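Local coordinates for protein O-methyltransferase (Coxiella burnetii, PDB 3TR6) that probably transfers a methyl group from S-adenosylmethionine to a hydroxyl oxygen of an acceptor substrate, as class I O-methyltransferases do, and binds S-adenosyl-L-homocysteine and nickel, at residues A31-E36 / A45-P50; D127-L132 / D154-E159. All blocks are in the same frame, centred on the assembly; numbering follows the deposited sequence.

Contact 1: residues A31-E36 / A45-P50. With SAH (S-adenosyl-L-homocysteine), chain C.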
loop_
_atom_site.group_PDB
_atom_site.type_symbol
_atom_site.label_atom_id
_atom_site.label_comp_id
_atom_site.label_asym_id
_atom_site.label_seq_id
_atom_site.Cartn_x
_atom_site.Cartn_y
_atom_site.Cartn_z
ATOM N N ALA A 31 13.094 -12.060 -12.216
ATOM C CA ALA A 31 14.017 -12.850 -11.411
ATOM C C ALA A 31 15.354 -12.979 -12.135
ATOM O O ALA A 31 16.417 -12.799 -11.540
ATOM C CB ALA A 31 13.431 -14.224 -11.124
ATOM N N GLU A 32 15.285 -13.284 -13.425
ATOM C CA GLU A 32 16.470 -13.419 -14.263
ATOM C C GLU A 32 17.215 -12.095 -14.386
ATOM O O GLU A 32 18.447 -12.062 -14.388
ATOM C CB GLU A 32 16.068 -13.926 -15.649
ATOM C CG GLU A 32 17.154 -13.821 -16.698
ATOM C CD GLU A 32 16.651 -14.183 -18.082
ATOM O OE1 GLU A 32 15.537 -14.742 -18.183
ATOM O OE2 GLU A 32 17.368 -13.902 -19.069
ATOM N N LEU A 33 16.459 -11.006 -14.486
ATOM C CA LEU A 33 17.036 -9.674 -14.624
ATOM C C LEU A 33 17.913 -9.278 -13.435
ATOM O O LEU A 33 18.927 -8.603 -13.605
ATOM C CB LEU A 33 15.934 -8.629 -14.830
ATOM C CG LEU A 33 16.366 -7.160 -14.749
ATOM C CD1 LEU A 33 17.376 -6.830 -15.833
ATOM C CD2 LEU A 33 15.166 -6.229 -14.831
ATOM N N ARG A 34 17.528 -9.687 -12.230
ATOM C CA ARG A 34 18.311 -9.307 -11.060
ATOM C C ARG A 34 19.437 -10.291 -10.731
ATOM O O ARG A 34 20.415 -9.928 -10.078
ATOM C CB ARG A 34 17.426 -9.011 -9.843
ATOM C CG ARG A 34 16.701 -10.186 -9.233
ATOM C CD ARG A 34 16.395 -9.867 -7.773
ATOM N NE ARG A 34 15.346 -10.711 -7.211
ATOM C CZ ARG A 34 15.454 -12.024 -7.033
ATOM N NH1 ARG A 34 16.562 -12.658 -7.392
ATOM N NH2 ARG A 34 14.446 -12.704 -6.505
ATOM N N GLU A 35 19.304 -11.529 -11.191
ATOM C CA GLU A 35 20.425 -12.456 -11.146
ATOM C C GLU A 35 21.553 -11.897 -12.002
ATOM O O GLU A 35 22.720 -11.942 -11.617
ATOM C CB GLU A 35 20.020 -13.843 -11.649
ATOM C CG GLU A 35 19.118 -14.611 -10.695
ATOM C CD GLU A 35 19.728 -14.769 -9.312
ATOM O OE1 GLU A 35 19.137 -14.258 -8.335
ATOM O OE2 GLU A 35 20.799 -15.407 -9.203
ATOM N N GLU A 36 21.196 -11.360 -13.163
ATOM C CA GLU A 36 22.180 -10.778 -14.064
ATOM C C GLU A 36 22.720 -9.450 -13.542
ATOM O O GLU A 36 23.901 -9.147 -13.700
ATOM C CB GLU A 36 21.595 -10.595 -15.465
ATOM C CG GLU A 36 22.450 -9.714 -16.360
ATOM C CD GLU A 36 22.605 -10.264 -17.764
ATOM O OE1 GLU A 36 23.603 -9.911 -18.427
ATOM O OE2 GLU A 36 21.732 -11.042 -18.207
ATOM N N ALA A 45 23.026 -3.534 -5.626
ATOM C CA ALA A 45 22.214 -3.390 -4.417
ATOM C C ALA A 45 21.171 -2.270 -4.489
ATOM O O ALA A 45 20.151 -2.322 -3.799
ATOM C CB ALA A 45 23.101 -3.216 -3.193
HETATM N N MSE A 46 21.421 -1.258 -5.314
HETATM C CA MSE A 46 20.465 -0.164 -5.450
HETATM C C MSE A 46 19.243 -0.575 -6.277
HETATM O O MSE A 46 18.381 0.248 -6.585
HETATM C CB MSE A 46 21.131 1.104 -6.013
HETATM C CG MSE A 46 21.887 0.926 -7.323
HETATM SE SE MSE A 46 22.837 2.553 -7.877
HETATM C CE MSE A 46 22.597 3.608 -6.260
ATOM N N GLN A 47 19.166 -1.857 -6.616
ATOM C CA GLN A 47 18.024 -2.383 -7.352
ATOM C C GLN A 47 16.782 -2.437 -6.466
ATOM O O GLN A 47 16.873 -2.679 -5.257
ATOM C CB GLN A 47 18.338 -3.770 -7.909
ATOM C CG GLN A 47 17.316 -4.290 -8.905
ATOM C CD GLN A 47 17.700 -5.643 -9.473
ATOM O OE1 GLN A 47 18.352 -6.444 -8.804
ATOM N NE2 GLN A 47 17.309 -5.898 -10.716
ATOM N N THR A 48 15.622 -2.210 -7.072
ATOM C CA THR A 48 14.368 -2.207 -6.335
ATOM C C THR A 48 14.063 -3.593 -5.780
ATOM O O THR A 48 14.210 -4.598 -6.480
ATOM C CB THR A 48 13.198 -1.730 -7.224
ATOM O OG1 THR A 48 13.452 -0.391 -7.664
ATOM C CG2 THR A 48 11.885 -1.761 -6.455
ATOM N N ALA A 49 13.648 -3.638 -4.517
ATOM C CA ALA A 49 13.265 -4.892 -3.879
ATOM C C ALA A 49 12.085 -5.523 -4.612
ATOM O O ALA A 49 11.111 -4.839 -4.939
ATOM C CB ALA A 49 12.923 -4.657 -2.414
ATOM N N PRO A 50 12.170 -6.832 -4.882
ATOM C CA PRO A 50 11.105 -7.528 -5.610
ATOM C C PRO A 50 9.733 -7.264 -4.993
ATOM O O PRO A 50 8.764 -7.040 -5.719
ATOM C CB PRO A 50 11.490 -8.999 -5.459
ATOM C CG PRO A 50 12.967 -8.975 -5.320
ATOM C CD PRO A 50 13.290 -7.727 -4.548
HETATM N N SAH C . 14.409 1.830 -9.793
HETATM C CA SAH C . 15.698 1.288 -10.123
HETATM C CB SAH C . 16.770 1.778 -9.164
HETATM C CG SAH C . 17.791 2.740 -9.725
HETATM S SD SAH C . 19.183 3.158 -8.687
HETATM C C SAH C . 15.644 -0.200 -10.084
HETATM O O SAH C . 16.720 -0.853 -9.990
HETATM O OXT SAH C . 14.545 -0.807 -10.144
HETATM C "C5'" SAH C . 19.720 4.825 -9.035
HETATM C "C4'" SAH C . 19.821 5.202 -10.414
HETATM O "O4'" SAH C . 19.726 6.664 -10.531
HETATM C "C3'" SAH C . 21.144 4.830 -10.958
HETATM O "O3'" SAH C . 20.972 4.013 -12.041
HETATM C "C2'" SAH C . 21.767 6.098 -11.368
HETATM O "O2'" SAH C . 22.448 5.945 -12.550
HETATM C "C1'" SAH C . 20.606 7.005 -11.556
HETATM N N9 SAH C . 20.894 8.436 -11.517
HETATM C C8 SAH C . 21.788 9.060 -10.735
HETATM N N7 SAH C . 21.728 10.373 -11.009
HETATM C C5 SAH C . 20.798 10.584 -11.962
HETATM C C6 SAH C . 20.322 11.721 -12.622
HETATM N N6 SAH C . 20.846 13.015 -12.322
HETATM N N1 SAH C . 19.358 11.575 -13.548
HETATM C C2 SAH C . 18.857 10.368 -13.842
HETATM N N3 SAH C . 19.294 9.260 -13.229
HETATM C C4 SAH C . 20.259 9.340 -12.290
#

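Contact 2: residues D127-L132 / D154-E159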
loop_
_atom_site.group_PDB
_atom_site.type_symbol
_atom_site.label_atom_id
_atom_site.label_comp_id
_atom_site.label_asym_id
_atom_site.label_seq_id
_atom_site.Cartn_x
_atom_site.Cartn_y
_atom_site.Cartn_z
ATOM N N ASP A 127 16.412 17.481 -16.084
ATOM C CA ASP A 127 16.171 18.033 -17.415
ATOM C C ASP A 127 14.920 17.450 -18.065
ATOM O O ASP A 127 14.105 18.182 -18.622
ATOM C CB ASP A 127 17.385 17.805 -18.322
ATOM C CG ASP A 127 18.630 18.518 -17.824
ATOM O OD1 ASP A 127 18.498 19.470 -17.024
ATOM O OD2 ASP A 127 19.742 18.131 -18.240
ATOM N N THR A 128 14.780 16.129 -17.997
ATOM C CA THR A 128 13.616 15.443 -18.547
ATOM C C THR A 128 12.318 15.964 -17.935
ATOM O O THR A 128 11.321 16.142 -18.634
ATOM C CB THR A 128 13.711 13.927 -18.323
ATOM O OG1 THR A 128 14.883 13.419 -18.972
ATOM C CG2 THR A 128 12.484 13.222 -18.883
ATOM N N LEU A 129 12.336 16.212 -16.629
ATOM C CA LEU A 129 11.154 16.709 -15.934
ATOM C C LEU A 129 10.814 18.141 -16.334
ATOM O O LEU A 129 9.639 18.504 -16.432
ATOM C CB LEU A 129 11.331 16.615 -14.414
ATOM C CG LEU A 129 11.412 15.216 -13.802
ATOM C CD1 LEU A 129 11.338 15.308 -12.290
ATOM C CD2 LEU A 129 10.301 14.328 -14.336
ATOM N N ALA A 130 11.841 18.955 -16.553
ATOM C CA ALA A 130 11.631 20.348 -16.932
ATOM C C ALA A 130 11.135 20.451 -18.369
ATOM O O ALA A 130 10.310 21.304 -18.689
ATOM C CB ALA A 130 12.906 21.155 -16.740
ATOM N N GLU A 131 11.633 19.575 -19.234
ATOM C CA GLU A 131 11.140 19.515 -20.601
ATOM C C GLU A 131 9.666 19.162 -20.601
ATOM O O GLU A 131 8.868 19.836 -21.249
ATOM C CB GLU A 131 11.921 18.496 -21.424
ATOM C CG GLU A 131 13.362 18.908 -21.686
ATOM C CD GLU A 131 14.205 17.773 -22.262
ATOM O OE1 GLU A 131 13.630 16.702 -22.561
ATOM O OE2 GLU A 131 15.439 17.953 -22.406
ATOM N N LEU A 132 9.307 18.115 -19.862
ATOM C CA LEU A 132 7.916 17.682 -19.775
ATOM C C LEU A 132 6.980 18.820 -19.369
ATOM O O LEU A 132 5.919 18.997 -19.966
ATOM C CB LEU A 132 7.774 16.505 -18.806
ATOM C CG LEU A 132 8.293 15.151 -19.295
ATOM C CD1 LEU A 132 8.097 14.083 -18.229
ATOM C CD2 LEU A 132 7.605 14.753 -20.588
ATOM N N ASP A 154 13.941 16.071 -3.259
ATOM C CA ASP A 154 13.013 17.182 -3.034
ATOM C C ASP A 154 12.650 17.854 -4.352
ATOM O O ASP A 154 11.476 18.089 -4.635
ATOM C CB ASP A 154 13.584 18.213 -2.056
ATOM C CG ASP A 154 12.544 19.235 -1.617
ATOM O OD1 ASP A 154 11.771 18.932 -0.687
ATOM O OD2 ASP A 154 12.493 20.335 -2.207
ATOM N N LEU A 155 13.666 18.160 -5.153
ATOM C CA LEU A 155 13.454 18.672 -6.502
ATOM C C LEU A 155 12.499 17.777 -7.289
ATOM O O LEU A 155 11.459 18.237 -7.759
ATOM C CB LEU A 155 14.784 18.785 -7.249
ATOM C CG LEU A 155 14.680 19.179 -8.727
ATOM C CD1 LEU A 155 14.056 20.559 -8.874
ATOM C CD2 LEU A 155 16.041 19.128 -9.396
ATOM N N TYR A 156 12.859 16.501 -7.430
ATOM C CA TYR A 156 12.034 15.535 -8.153
ATOM C C TYR A 156 10.611 15.458 -7.606
ATOM O O TYR A 156 9.653 15.295 -8.361
ATOM C CB TYR A 156 12.667 14.146 -8.102
ATOM C CG TYR A 156 14.036 14.056 -8.730
ATOM C CD1 TYR A 156 14.402 14.893 -9.779
ATOM C CD2 TYR A 156 14.964 13.125 -8.276
ATOM C CE1 TYR A 156 15.656 14.805 -10.351
ATOM C CE2 TYR A 156 16.214 13.034 -8.844
ATOM C CZ TYR A 156 16.558 13.874 -9.878
ATOM O OH TYR A 156 17.811 13.776 -10.437
ATOM N N TYR A 157 10.484 15.554 -6.289
ATOM C CA TYR A 157 9.184 15.521 -5.636
ATOM C C TYR A 157 8.375 16.736 -6.060
ATOM O O TYR A 157 7.225 16.618 -6.491
ATOM C CB TYR A 157 9.365 15.506 -4.114
ATOM C CG TYR A 157 8.082 15.597 -3.315
ATOM C CD1 TYR A 157 7.326 14.463 -3.048
ATOM C CD2 TYR A 157 7.638 16.813 -2.809
ATOM C CE1 TYR A 157 6.158 14.536 -2.311
ATOM C CE2 TYR A 157 6.468 16.898 -2.070
ATOM C CZ TYR A 157 5.730 15.756 -1.825
ATOM O OH TYR A 157 4.567 15.829 -1.090
ATOM N N GLU A 158 8.998 17.903 -5.941
ATOM C CA GLU A 158 8.362 19.168 -6.279
ATOM C C GLU A 158 7.914 19.188 -7.738
ATOM O O GLU A 158 6.825 19.661 -8.059
ATOM C CB GLU A 158 9.324 20.323 -6.005
ATOM C CG GLU A 158 8.673 21.496 -5.307
ATOM C CD GLU A 158 8.003 21.093 -4.013
ATOM O OE1 GLU A 158 8.627 20.359 -3.223
ATOM O OE2 GLU A 158 6.849 21.506 -3.790
ATOM N N GLU A 159 8.763 18.666 -8.615
ATOM C CA GLU A 159 8.451 18.590 -10.034
ATOM C C GLU A 159 7.357 17.562 -10.302
ATOM O O GLU A 159 6.506 17.759 -11.171
ATOM C CB GLU A 159 9.707 18.245 -10.835
ATOM C CG GLU A 159 10.782 19.315 -10.788
ATOM C CD GLU A 159 10.413 20.549 -11.590
ATOM O OE1 GLU A 159 10.719 20.580 -12.802
ATOM O OE2 GLU A 159 9.821 21.485 -11.011
#

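Contact 1: residues A31-E36 / A45-P50
Gln47 and Pro50 reach from the loop before helix 50-63 to the flank of helix 28-40, and Arg34 receives both. The tightly packed part is the meeting of Arg34 with the amide of Gln47. The glutamine is extended, with CG anti to its backbone N (chi1 -169°), a shape long enough to carry its amide across to the helix, where CD lies 3.4 Å from Arg34 CB. The two side chains run at about a right angle, their guanidinium and amide planes 86° apart. The amide lies against the aliphatic start of the arginine, while the guanidinium lies farther along, by Pro50. The packing against Leu33 is looser: Leu33 CG is 4.3 Å from Gln47 NE2, and the leucine also touches Ile80 and Tyr108. Pro50 CG sits at the edge of the guanidinium, near its plane, 3.5 Å from Arg34 NE. A compact proline suits this place, since it opens helix 50-63 and offers only carbon to the arginine.

The partly exposed, more polar side is held by charge: Arg34 NH1 pairs with Glu35 OE1 at 3.2 Å, and its NH2 forms a salt bridge with Glu26. On the ligand side of the loop, Thr48 OG1 donates to SAH OXT at 2.7 Å, while Thr48 N makes a weak bond of 3.4 Å to SAH O. Tyr145 OH also bonds to the threonine hydroxyl. One loop thus packs on a helix and binds the cofactor product's carboxylate, forming part of the S-adenosylmethionine site of a class I, Rossmann-like methyltransferase.

Contact 2: residues D127-L132 / D154-E159
The segments 127-132 and 154-159, on helices 125-133 and 153-163, run side by side in nearly the same direction, their axes 18° apart and 10.6 Å from each other at closest approach. Leu129 and Glu159 are the nearest pair of residues along the backbones, with 6.8 Å between Leu129 CA and Glu159 CA. One layer of side chains lies between the two segments.

Leu129 is central to that layer. With CG anti to the carbonyl carbon (chi1 -67°) and chi2 near 180° (-170°), CD1 is the methyl that reaches the other helix. This methyl packs 3.7 Å from Glu159 CB and 4.0 Å from Tyr156 CD1, and so bridges residues about one helical turn apart on the facing helix. Leucine fits because its branched, apolar end can meet both at once. Tyr156 crosses it at about a right angle and meets the methyl obliquely with CD1, a ring carbon next to CG; the far end of the ring carries the hydroxyl on to a hydrogen bond with Asp149, and the residue also touches the bound S-adenosyl-L-homocysteine. A tyrosine can therefore serve apolar packing and a polar pocket together.

Glu159 meets Leu129 through its aliphatic part. Its chain bends at chi2, and the carboxylate passes Ala130, where Glu159 OE1 comes 4.2 Å from Ala130 CA; the short side chain of the alanine lets it come this near the backbone. Its OE2 has a long, weak ion pair with Lys162.

Around the pair, Thr128 and Leu132 rest on strand 91-96, Leu132 and Tyr156 on strand 141-146, and Tyr157 turns from the contact to helix 189-203, which flanks helix 153-163.

In the fold
Contact 1 closes before contact 2 opens along the chain, and their centres lie 26 Å apart on opposite sides of the chain's centre, with nearest atoms about 12 Å from each other. They share no helix: contact 1 joins helix 28-40 to the loop leading into helix 50-63, whereas contact 2 pairs helices 125-133 and 153-163 beside the mixed seven-stranded sheet. What links them is the ligand. Each contributes to the same pocket, contact 1 from the loop before helix 50-63 and contact 2 from helix 153-163, so the site draws on N-terminal and later parts of one Rossmann-like domain.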